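Local coordinates for Blr6230 protein (Bradyrhizobium diazoefficiens USDA 110, PDB 5NGG) that probably hydrolyses beta-lactam antibiotics as a zinc-dependent subclass B3 metallo-beta-lactamase, at residues P241-E244 with M248-K251; V237-G240 with V245-M248. All blocks are in the same frame, centred on the assembly; numbering follows the deposited sequence.

Contact 1. Residues P241-E244 with M248-K251; sequences PHPE and MQAK. With ZN (zinc ion), chain C.
Pro243 and Met248 are joined by a backbone hydrogen bond: Met248 N donates to Pro243 O over 3.1 Å, with a nearly straight N-H...O angle of 165°. The donor approaches from above the carbonyl plane, 36° out of it, instead of along an in-plane lone pair. Their CA atoms, 5.0 Å apart, are the nearest CA pair of the two segments.

Apolar contact runs beside this bond. CB of Pro243 lies 3.5 Å from CB of Met248, and the same proline carbon is 3.7 Å from Met248 CE. That second touch depends on the folded methionine chain: CG stands anti to the backbone N (chi1 -177°), and bends at both following torsions turn the terminal methyl back to CB of the proline. Tyr49 of strand 47-49 packs against both residues. Gln249 adds the flat end of its side chain, crossing the proline ring obliquely, with OE1 3.6 Å from Pro243 CB and NE2 3.9 Å from Pro243 CG. Facing only proline carbons across the contact, the amide meets them by van der Waals contact; its NE2 is hydrogen-bonded to Asp53 OD1.

The residue before Pro243 is a metal ligand, in the dinuclear zinc centre of the metallo-beta-lactamase fold. His242 NE2 binds the zinc ion at 2.1 Å, and water 1 is a further ligand at 2.1 Å; Asp105 and His106 complete the protein ligands of this ion. His242 ND1 is hydrogen-bonded to Gly54 O, a second-shell contact that, together with the metal bond, helps fix the rotation of the imidazole and probably makes NE2 a stronger donor to the metal.

Contact 2. Residues V237-G240 with V245-M248; sequences VLLG and VYGM
The loop between edge strand 237-239 and helix 248-253 folds back on the strand, where Tyr246 lays its ring against Leu239. CD2 of Leu239 sits over one face, 4.0 Å from the ring centroid and 24° off the normal, a CH-pi contact shifted toward the rim, with Tyr246 CE2 as its nearest ring atom at 3.6 Å. The tyrosine CG lies between its own backbone N and carbonyl carbon (chi1 60°), which swings the ring across the strand's end. Its CB is only 3.2 Å from Leu238 O, while CE1 comes within 3.5 Å of Gly240 N.

Strand 237-239 borders the five-stranded sheet, pairing in parallel with 193-199, and the returning loop covers its end through side-chain packing, with no hydrogen bond between the two segments. Beside the ring, Leu238 CD2 reaches Val245 CG1 at 4.2 Å, their side chains crossing at about a right angle. The same valine methyl lies 4.1 Å from Gly240 CA. At the far end of the tyrosine, OH is hydrogen-bonded to the hydroxyl of Tyr58, which also bonds to Gly240 O.

Followed from the N terminus, the chain leaves strand 237-239, passes the zinc ligand His242 and enters helix 248-253. Contact 2, 237-240 with 245-248, opens earlier and closes the loop that carries His242; contact 1, 241-244 with 248-251, starts inside that loop and ends beyond it, so the two loops overlap along the chain and neither encloses the other. Met248 belongs to both second segments, and the contact centres are about 6 Å apart. Lys251 NZ reaches back to Tyr246 O, a probable hydrogen bond, and forms a salt bridge with Glu268. Contacts 1 and 2 together tie the edge of the five-stranded sheet and the zinc-binding loop to the start of helix 248-253, with Lys251 adding a link to helix 268-291.

Contact 1. Residues P241-E244 with M248-K251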
loop_
_atom_site.group_PDB
_atom_site.type_symbol
_atom_site.label_atom_id
_atom_site.label_comp_id
_atom_site.label_asym_id
_atom_site.label_seq_id
_atom_site.Cartn_x
_atom_site.Cartn_y
_atom_site.Cartn_z
ATOM N N PRO A 241 -0.515 -0.461 3.413
ATOM C CA PRO A 241 -0.781 0.907 2.948
ATOM C C PRO A 241 -1.704 1.715 3.860
ATOM O O PRO A 241 -1.905 2.902 3.607
ATOM C CB PRO A 241 -1.353 0.701 1.556
ATOM C CG PRO A 241 -1.958 -0.633 1.586
ATOM C CD PRO A 241 -1.255 -1.460 2.627
ATOM N N HIS A 242 -2.213 1.088 4.928
ATOM C CA HIS A 242 -2.912 1.767 6.009
ATOM C C HIS A 242 -2.304 1.246 7.299
ATOM O O HIS A 242 -2.030 0.043 7.408
ATOM C CB HIS A 242 -4.425 1.482 5.956
ATOM C CG HIS A 242 -5.098 2.053 4.752
ATOM N ND1 HIS A 242 -5.458 3.382 4.635
ATOM C CD2 HIS A 242 -5.481 1.472 3.598
ATOM C CE1 HIS A 242 -6.035 3.576 3.455
ATOM N NE2 HIS A 242 -6.061 2.433 2.805
ATOM N N PRO A 243 -2.122 2.121 8.306
ATOM C CA PRO A 243 -1.457 1.672 9.538
ATOM C C PRO A 243 -2.209 0.585 10.304
ATOM O O PRO A 243 -1.596 -0.187 11.029
ATOM C CB PRO A 243 -1.244 2.979 10.321
ATOM C CG PRO A 243 -2.102 3.995 9.672
ATOM C CD PRO A 243 -2.371 3.572 8.282
ATOM N N GLU A 244 -3.525 0.545 10.111
ATOM C CA GLU A 244 -4.396 -0.466 10.694
ATOM C C GLU A 244 -4.029 -1.893 10.295
ATOM O O GLU A 244 -4.265 -2.826 11.081
ATOM C CB GLU A 244 -5.847 -0.149 10.327
ATOM C CG GLU A 244 -6.343 1.133 10.981
ATOM C CD GLU A 244 -6.183 2.397 10.135
ATOM O OE1 GLU A 244 -5.352 2.483 9.191
ATOM O OE2 GLU A 244 -6.920 3.358 10.437
ATOM N N MET A 248 0.207 -0.042 13.576
ATOM C CA MET A 248 1.390 0.814 13.580
ATOM C C MET A 248 1.554 1.650 14.851
ATOM O O MET A 248 2.639 1.684 15.424
ATOM C CB MET A 248 1.360 1.741 12.357
ATOM C CG MET A 248 2.587 2.637 12.204
ATOM S SD MET A 248 2.510 4.202 13.103
ATOM C CE MET A 248 1.266 5.069 12.145
ATOM N N GLN A 249 0.482 2.312 15.282
ATOM C CA GLN A 249 0.607 3.302 16.336
ATOM C C GLN A 249 1.003 2.615 17.646
ATOM O O GLN A 249 1.809 3.125 18.434
ATOM C CB GLN A 249 -0.713 4.099 16.443
ATOM C CG GLN A 249 -1.059 4.959 15.222
ATOM C CD GLN A 249 -1.908 4.280 14.113
ATOM O OE1 GLN A 249 -1.838 3.027 13.874
ATOM N NE2 GLN A 249 -2.679 5.119 13.374
ATOM N N ALA A 250 0.404 1.468 17.910
ATOM C CA ALA A 250 0.723 0.703 19.122
ATOM C C ALA A 250 2.171 0.236 19.138
ATOM O O ALA A 250 2.818 0.222 20.188
ATOM C CB ALA A 250 -0.233 -0.468 19.277
ATOM N N LYS A 251 2.682 -0.166 17.984
ATOM C CA LYS A 251 4.088 -0.559 17.875
ATOM C C LYS A 251 5.040 0.623 18.044
ATOM O O LYS A 251 6.040 0.521 18.749
ATOM C CB LYS A 251 4.343 -1.260 16.560
ATOM C CG LYS A 251 3.798 -2.672 16.501
ATOM C CD LYS A 251 3.704 -3.184 15.075
ATOM C CE LYS A 251 3.390 -4.661 14.970
ATOM N NZ LYS A 251 3.066 -4.983 13.551
HETATM ZN ZN ZN C . -6.467 2.297 0.737
HETATM O O HOH W 1 -7.731 1.975 -0.855
#

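Contact 2. Residues V237-G240 with V245-M248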
loop_
_atom_site.group_PDB
_atom_site.type_symbol
_atom_site.label_atom_id
_atom_site.label_comp_id
_atom_site.label_asym_id
_atom_site.label_seq_id
_atom_site.Cartn_x
_atom_site.Cartn_y
_atom_site.Cartn_z
ATOM N N VAL A 237 8.358 -8.875 9.153
ATOM C CA VAL A 237 7.823 -7.537 9.409
ATOM C C VAL A 237 6.703 -7.276 8.411
ATOM O O VAL A 237 6.970 -7.083 7.225
ATOM C CB VAL A 237 8.920 -6.465 9.249
ATOM C CG1 VAL A 237 8.350 -5.052 9.414
ATOM C CG2 VAL A 237 10.052 -6.689 10.251
ATOM N N LEU A 238 5.470 -7.227 8.910
ATOM C CA LEU A 238 4.312 -6.887 8.091
ATOM C C LEU A 238 4.125 -5.373 8.087
ATOM O O LEU A 238 3.963 -4.751 9.138
ATOM C CB LEU A 238 3.049 -7.512 8.650
ATOM C CG LEU A 238 1.766 -7.166 7.883
ATOM C CD1 LEU A 238 1.836 -7.654 6.438
ATOM C CD2 LEU A 238 0.556 -7.733 8.616
ATOM N N LEU A 239 4.097 -4.792 6.886
ATOM C CA LEU A 239 3.716 -3.398 6.665
ATOM C C LEU A 239 2.559 -3.401 5.677
ATOM O O LEU A 239 2.194 -4.409 5.092
ATOM C CB LEU A 239 4.903 -2.576 6.164
ATOM C CG LEU A 239 6.139 -2.559 7.068
ATOM C CD1 LEU A 239 7.277 -1.777 6.447
ATOM C CD2 LEU A 239 5.799 -1.970 8.411
ATOM N N GLY A 240 1.964 -2.239 5.457
ATOM C CA GLY A 240 0.844 -2.130 4.554
ATOM C C GLY A 240 0.491 -0.690 4.275
ATOM O O GLY A 240 1.093 0.226 4.833
ATOM N N VAL A 245 -3.397 -2.061 9.126
ATOM C CA VAL A 245 -2.966 -3.389 8.636
ATOM C C VAL A 245 -2.055 -4.080 9.661
ATOM O O VAL A 245 -2.072 -5.300 9.785
ATOM C CB VAL A 245 -2.241 -3.273 7.267
ATOM C CG1 VAL A 245 -1.460 -4.526 6.875
ATOM C CG2 VAL A 245 -3.211 -2.884 6.157
ATOM N N TYR A 246 -1.238 -3.298 10.370
ATOM C CA TYR A 246 -0.194 -3.840 11.218
ATOM C C TYR A 246 -0.123 -3.169 12.582
ATOM O O TYR A 246 0.870 -3.317 13.272
ATOM C CB TYR A 246 1.159 -3.837 10.486
ATOM C CG TYR A 246 1.654 -2.485 10.054
ATOM C CD1 TYR A 246 1.149 -1.865 8.912
ATOM C CD2 TYR A 246 2.634 -1.808 10.777
ATOM C CE1 TYR A 246 1.603 -0.624 8.508
ATOM C CE2 TYR A 246 3.114 -0.571 10.350
ATOM C CZ TYR A 246 2.585 0.038 9.227
ATOM O OH TYR A 246 3.074 1.265 8.823
ATOM N N GLY A 247 -1.169 -2.469 13.000
ATOM C CA GLY A 247 -1.187 -1.869 14.320
ATOM C C GLY A 247 -0.006 -0.940 14.539
ATOM O O GLY A 247 0.663 -1.007 15.554
ATOM N N MET A 248 0.207 -0.042 13.576
ATOM C CA MET A 248 1.390 0.814 13.580
ATOM C C MET A 248 1.554 1.650 14.851
ATOM O O MET A 248 2.639 1.684 15.424
ATOM C CB MET A 248 1.360 1.741 12.357
ATOM C CG MET A 248 2.587 2.637 12.204
ATOM S SD MET A 248 2.510 4.202 13.103
ATOM C CE MET A 248 1.266 5.069 12.145
#